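Local coordinates for protein beta 1-3 glucanase (Clostridium beijerinckii NCIMB 8052, PDB 5H4E) that probably hydrolyses beta-1,3-glucans, as a glycoside hydrolase family 64 beta-1,3-glucanase domain, at residues Ile54-Ala59 with Ser75-Lys80; Ser235-His240 with Asn258-Asn263. All coordinates share one frame; numbering follows the deposited sequence.

Interaction 1: residues Ile54-Ala59 with Ser75-Lys80; sequences ISDNDA and SNYFCK
Asp56 and Tyr77 each hold CG anti to the carbonyl carbon, beside the backbone N (chi1 -74° and -61°), which brings the carboxylate of one up to the phenol of the other. Tyr77 OH donates to Asp56 OD2 over 2.9 Å, meeting the oxygen on its anti side and 33° out of the carboxylate plane. Carboxylate and ring stand nearly perpendicular, and Asp56 CG lies at the ring edge, in its plane. The other oxygen, Asp56 OD1, forms a salt bridge with Lys53, so both ends of the carboxylate are engaged, and the tyrosine ring is further held by stacking on His42. This joins a 3-10 turn, residues 54-57, in the loop between strands 49-51 and 63-67, to the connection running from strand 70-74 into strand 79-80. Backbones come close where Asp56 O receives a CA-H contact from Ser75 CA at 3.5 Å. A water donates to Asp56 O (2.8 Å) and accepts the N-H of Asn76, bridging the two backbones. Asn57 OD1 adds a weak, bent bond from Ser75 N (3.2 Å), whereas Asn57 ND2 and Ser75 OG turn to the backbone carbonyls of Val109 and Ile107.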
loop_
_atom_site.group_PDB
_atom_site.type_symbol
_atom_site.label_atom_id
_atom_site.label_comp_id
_atom_site.label_asym_id
_atom_site.label_seq_id
_atom_site.Cartn_x
_atom_site.Cartn_y
_atom_site.Cartn_z
ATOM N N ILE A 54 12.429 20.168 -10.587
ATOM C CA ILE A 54 11.841 21.185 -9.701
ATOM C C ILE A 54 11.082 22.290 -10.454
ATOM O O ILE A 54 10.102 22.842 -9.957
ATOM C CB ILE A 54 12.922 21.847 -8.812
ATOM C CG1 ILE A 54 12.268 22.647 -7.691
ATOM C CG2 ILE A 54 13.857 22.738 -9.625
ATOM C CD1 ILE A 54 11.824 21.782 -6.550
ATOM N N SER A 55 11.514 22.590 -11.671
ATOM C CA SER A 55 10.888 23.638 -12.459
ATOM C C SER A 55 9.479 23.269 -12.937
ATOM O O SER A 55 8.734 24.127 -13.403
ATOM C CB SER A 55 11.790 23.991 -13.647
ATOM O OG SER A 55 12.564 22.876 -14.066
ATOM N N ASP A 56 9.106 21.998 -12.807
ATOM C CA ASP A 56 7.782 21.542 -13.235
ATOM C C ASP A 56 6.635 22.156 -12.427
ATOM O O ASP A 56 5.518 22.277 -12.930
ATOM C CB ASP A 56 7.703 20.012 -13.168
ATOM C CG ASP A 56 8.484 19.344 -14.285
ATOM O OD1 ASP A 56 8.522 19.928 -15.391
ATOM O OD2 ASP A 56 9.059 18.251 -14.060
ATOM N N ASN A 57 6.912 22.552 -11.187
ATOM C CA ASN A 57 5.897 23.184 -10.340
ATOM C C ASN A 57 5.367 24.491 -10.937
ATOM O O ASN A 57 4.213 24.862 -10.721
ATOM C CB ASN A 57 6.460 23.452 -8.943
ATOM C CG ASN A 57 6.764 22.181 -8.177
ATOM O OD1 ASN A 57 6.110 21.151 -8.357
ATOM N ND2 ASN A 57 7.761 22.248 -7.308
ATOM N N ASP A 58 6.206 25.181 -11.705
ATOM C CA ASP A 58 5.860 26.517 -12.199
ATOM C C ASP A 58 5.635 26.584 -13.705
ATOM O O ASP A 58 5.193 27.612 -14.219
ATOM C CB ASP A 58 6.957 27.515 -11.824
ATOM C CG ASP A 58 7.150 27.635 -10.336
ATOM O OD1 ASP A 58 6.134 27.755 -9.617
ATOM O OD2 ASP A 58 8.320 27.613 -9.885
ATOM N N ALA A 59 5.937 25.495 -14.406
ATOM C CA ALA A 59 5.795 25.448 -15.860
ATOM C C ALA A 59 4.355 25.702 -16.316
ATOM O O ALA A 59 3.426 25.676 -15.514
ATOM C CB ALA A 59 6.289 24.103 -16.388
ATOM N N SER A 75 3.279 20.816 -9.759
ATOM C CA SER A 75 3.421 20.164 -11.056
ATOM C C SER A 75 2.069 19.698 -11.574
ATOM O O SER A 75 1.068 19.700 -10.850
ATOM C CB SER A 75 4.358 18.973 -10.956
ATOM O OG SER A 75 3.794 17.980 -10.111
ATOM N N ASN A 76 2.032 19.295 -12.832
ATOM C CA ASN A 76 0.787 18.822 -13.397
ATOM C C ASN A 76 1.087 17.692 -14.358
ATOM O O ASN A 76 1.204 17.888 -15.572
ATOM C CB ASN A 76 0.029 19.948 -14.087
ATOM C CG ASN A 76 -1.377 19.538 -14.479
ATOM O OD1 ASN A 76 -1.824 18.427 -14.175
ATOM N ND2 ASN A 76 -2.086 20.432 -15.162
ATOM N N TYR A 77 1.239 16.501 -13.789
ATOM C CA TYR A 77 1.566 15.327 -14.569
ATOM C C TYR A 77 0.314 14.552 -14.953
ATOM O O TYR A 77 0.410 13.461 -15.517
ATOM C CB TYR A 77 2.512 14.422 -13.784
ATOM C CG TYR A 77 3.853 15.028 -13.406
ATOM C CD1 TYR A 77 4.480 15.981 -14.206
ATOM C CD2 TYR A 77 4.501 14.615 -12.252
ATOM C CE1 TYR A 77 5.722 16.515 -13.846
ATOM C CE2 TYR A 77 5.722 15.116 -11.898
ATOM C CZ TYR A 77 6.333 16.069 -12.688
ATOM O OH TYR A 77 7.563 16.549 -12.292
ATOM N N PHE A 78 -0.854 15.120 -14.651
ATOM C CA PHE A 78 -2.124 14.415 -14.803
ATOM C C PHE A 78 -2.744 14.561 -16.177
ATOM O O PHE A 78 -2.502 15.544 -16.885
ATOM C CB PHE A 78 -3.111 14.892 -13.730
ATOM C CG PHE A 78 -2.840 14.292 -12.388
ATOM C CD1 PHE A 78 -3.509 13.143 -11.983
ATOM C CD2 PHE A 78 -1.862 14.820 -11.564
ATOM C CE1 PHE A 78 -3.234 12.560 -10.750
ATOM C CE2 PHE A 78 -1.591 14.244 -10.336
ATOM C CZ PHE A 78 -2.277 13.109 -9.935
ATOM N N CYS A 79 -3.546 13.562 -16.534
ATOM C CA CYS A 79 -4.242 13.498 -17.817
ATOM C C CYS A 79 -5.692 13.062 -17.604
ATOM O O CYS A 79 -5.945 12.132 -16.842
ATOM C CB CYS A 79 -3.515 12.528 -18.762
ATOM S SG CYS A 79 -4.307 12.259 -20.379
ATOM N N LYS A 80 -6.644 13.729 -18.253
ATOM C CA LYS A 80 -8.048 13.311 -18.172
ATOM C C LYS A 80 -8.247 12.001 -18.924
ATOM O O LYS A 80 -7.670 11.815 -19.994
ATOM C CB LYS A 80 -8.984 14.374 -18.761
ATOM C CG LYS A 80 -9.134 15.648 -17.935
ATOM C CD LYS A 80 -10.052 16.666 -18.627
ATOM C CE LYS A 80 -10.247 17.885 -17.729
ATOM N NZ LYS A 80 -11.388 18.778 -18.118
HETATM O O HOH W 1 4.027 20.610 -14.638
#

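Interaction 2: residues Ser235-His240 with Asn258-Asn263; sequences SYYATH and NDFVFN
Tyr237 lays its CB and the near side of its ring against the far end of the Phe260 ring. Phe260 CZ does most of the touching, 3.5 Å from Tyr237 CB and 3.6 Å from Tyr237 CD2, while Phe260 CE1 stands a little farther off. The two rings meet at a slant, with centroids 5.7 Å apart and planes inclined by 53°, and Tyr237 CD2 lies in the plane of the Phe260 ring at its edge. With CG anti to the carbonyl carbon (chi1 -78°), Tyr237 sends its ring inward from near the end of helix 227-236. Phe260 projects from strand 259-264, an inner strand of the antiparallel four-stranded sheet. The contact therefore packs the C-terminal end region of the helix against one face of that sheet, where Val255 and Leu242 touch both side chains and Tyr234 meets Phe260 edge-to-face. Within 235-240, His240 ND1 donates to Tyr236 O over 2.9 Å, and the imidazole lies over one face of the Tyr236 ring, with Thr239 N reaching the same oxygen from the opposite face of the carbonyl plane. No hydrogen bond links the two segments: their contact rests on shape and dispersion, and the one polar side-chain group of the pair, Tyr237 OH, is satisfied by the carbonyl of Met312.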
loop_
_atom_site.group_PDB
_atom_site.type_symbol
_atom_site.label_atom_id
_atom_site.label_comp_id
_atom_site.label_asym_id
_atom_site.label_seq_id
_atom_site.Cartn_x
_atom_site.Cartn_y
_atom_site.Cartn_z
ATOM N N SER A 235 7.045 -11.859 26.481
ATOM C CA SER A 235 7.210 -12.565 27.753
ATOM C C SER A 235 7.150 -14.076 27.529
ATOM O O SER A 235 7.983 -14.838 28.043
ATOM C CB SER A 235 6.133 -12.112 28.744
ATOM O OG SER A 235 6.197 -12.821 29.973
ATOM N N TYR A 236 6.172 -14.501 26.735
ATOM C CA TYR A 236 5.992 -15.904 26.403
ATOM C C TYR A 236 7.225 -16.491 25.716
ATOM O O TYR A 236 7.729 -17.531 26.134
ATOM C CB TYR A 236 4.750 -16.080 25.517
ATOM C CG TYR A 236 4.419 -17.525 25.235
ATOM C CD1 TYR A 236 3.746 -18.298 26.184
ATOM C CD2 TYR A 236 4.796 -18.127 24.037
ATOM C CE1 TYR A 236 3.450 -19.636 25.939
ATOM C CE2 TYR A 236 4.502 -19.468 23.777
ATOM C CZ TYR A 236 3.827 -20.212 24.732
ATOM O OH TYR A 236 3.541 -21.538 24.481
ATOM N N TYR A 237 7.726 -15.807 24.682
ATOM C CA TYR A 237 8.807 -16.338 23.858
ATOM C C TYR A 237 10.187 -16.120 24.487
ATOM O O TYR A 237 11.205 -16.466 23.894
ATOM C CB TYR A 237 8.744 -15.736 22.435
ATOM C CG TYR A 237 7.672 -16.393 21.572
ATOM C CD1 TYR A 237 7.625 -17.777 21.433
ATOM C CD2 TYR A 237 6.675 -15.640 20.953
ATOM C CE1 TYR A 237 6.640 -18.394 20.678
ATOM C CE2 TYR A 237 5.686 -16.251 20.183
ATOM C CZ TYR A 237 5.678 -17.630 20.051
ATOM O OH TYR A 237 4.711 -18.263 19.307
ATOM N N ALA A 238 10.222 -15.575 25.697
ATOM C CA ALA A 238 11.462 -15.578 26.470
ATOM C C ALA A 238 11.834 -17.007 26.863
ATOM O O ALA A 238 13.012 -17.347 26.970
ATOM C CB ALA A 238 11.332 -14.708 27.698
ATOM N N THR A 239 10.826 -17.855 27.057
ATOM C CA THR A 239 11.080 -19.223 27.485
ATOM C C THR A 239 10.452 -20.287 26.582
ATOM O O THR A 239 10.546 -21.478 26.869
ATOM C CB THR A 239 10.583 -19.434 28.916
ATOM O OG1 THR A 239 9.197 -19.078 28.998
ATOM C CG2 THR A 239 11.364 -18.559 29.878
ATOM N N HIS A 240 9.797 -19.866 25.506
ATOM C CA HIS A 240 9.306 -20.799 24.500
ATOM C C HIS A 240 9.905 -20.450 23.144
ATOM O O HIS A 240 10.339 -19.323 22.934
ATOM C CB HIS A 240 7.776 -20.791 24.430
ATOM C CG HIS A 240 7.111 -21.140 25.725
ATOM N ND1 HIS A 240 6.929 -20.224 26.738
ATOM C CD2 HIS A 240 6.612 -22.313 26.187
ATOM C CE1 HIS A 240 6.338 -20.811 27.764
ATOM N NE2 HIS A 240 6.132 -22.078 27.454
ATOM N N ASN A 258 15.685 -7.852 25.222
ATOM C CA ASN A 258 14.652 -7.133 24.480
ATOM C C ASN A 258 14.674 -7.471 22.995
ATOM O O ASN A 258 13.875 -6.942 22.218
ATOM C CB ASN A 258 14.813 -5.621 24.667
ATOM C CG ASN A 258 13.572 -4.969 25.247
ATOM O OD1 ASN A 258 12.807 -5.600 25.986
ATOM N ND2 ASN A 258 13.353 -3.707 24.900
ATOM N N ASP A 259 15.606 -8.335 22.608
ATOM C CA ASP A 259 15.746 -8.772 21.227
ATOM C C ASP A 259 15.000 -10.065 20.957
ATOM O O ASP A 259 14.893 -10.916 21.841
ATOM C CB ASP A 259 17.217 -8.989 20.866
ATOM C CG ASP A 259 18.039 -7.730 20.978
ATOM O OD1 ASP A 259 17.480 -6.630 20.782
ATOM O OD2 ASP A 259 19.249 -7.851 21.249
ATOM N N PHE A 260 14.526 -10.214 19.723
ATOM C CA PHE A 260 13.949 -11.464 19.253
ATOM C C PHE A 260 14.991 -12.090 18.351
ATOM O O PHE A 260 15.235 -11.591 17.254
ATOM C CB PHE A 260 12.636 -11.245 18.480
ATOM C CG PHE A 260 11.568 -12.277 18.778
ATOM C CD1 PHE A 260 10.306 -11.891 19.205
ATOM C CD2 PHE A 260 11.867 -13.629 18.721
ATOM C CE1 PHE A 260 9.333 -12.845 19.475
ATOM C CE2 PHE A 260 10.910 -14.590 19.012
ATOM C CZ PHE A 260 9.644 -14.201 19.392
ATOM N N VAL A 261 15.615 -13.170 18.813
ATOM C CA VAL A 261 16.745 -13.779 18.110
ATOM C C VAL A 261 16.403 -15.113 17.443
ATOM O O VAL A 261 15.877 -16.030 18.080
ATOM C CB VAL A 261 17.928 -14.005 19.081
ATOM C CG1 VAL A 261 19.231 -14.112 18.311
ATOM C CG2 VAL A 261 17.980 -12.878 20.109
ATOM N N PHE A 262 16.721 -15.219 16.158
ATOM C CA PHE A 262 16.378 -16.395 15.377
ATOM C C PHE A 262 17.597 -17.110 14.809
ATOM O O PHE A 262 18.672 -16.529 14.631
ATOM C CB PHE A 262 15.446 -16.027 14.207
ATOM C CG PHE A 262 14.071 -15.561 14.630
ATOM C CD1 PHE A 262 13.888 -14.295 15.165
ATOM C CD2 PHE A 262 12.960 -16.383 14.460
ATOM C CE1 PHE A 262 12.635 -13.857 15.534
ATOM C CE2 PHE A 262 11.699 -15.954 14.836
ATOM C CZ PHE A 262 11.535 -14.695 15.378
ATOM N N ASN A 263 17.403 -18.385 14.513
ATOM C CA ASN A 263 18.348 -19.135 13.708
ATOM C C ASN A 263 17.672 -19.535 12.410
ATOM O O ASN A 263 16.478 -19.293 12.234
ATOM C CB ASN A 263 18.861 -20.361 14.465
ATOM C CG ASN A 263 17.802 -21.438 14.647
ATOM O OD1 ASN A 263 16.604 -21.209 14.446
ATOM N ND2 ASN A 263 18.244 -22.624 15.063
#

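Interactions 1 and 2 lie on opposite sides of the chain's centre, their own centres about 51 Å apart, and share no secondary-structure element. Both link parts of the chain separated by short, strand-rich excursions. Interaction 1 is partly buried and ties loops together beside the eight-stranded antiparallel sheet; carboxylate, amide, phenol and water supply its bonds. Interaction 2 brings together two buried aromatic residues where the end region of a helix meets the four-stranded sheet, and is wholly apolar across its segments. Each uses a tyrosine differently: in 54-59 with 75-80 the hydroxyl crosses the contact, whereas in 235-240 with 258-263 the ring and CB do so and the hydroxyl bonds outside it.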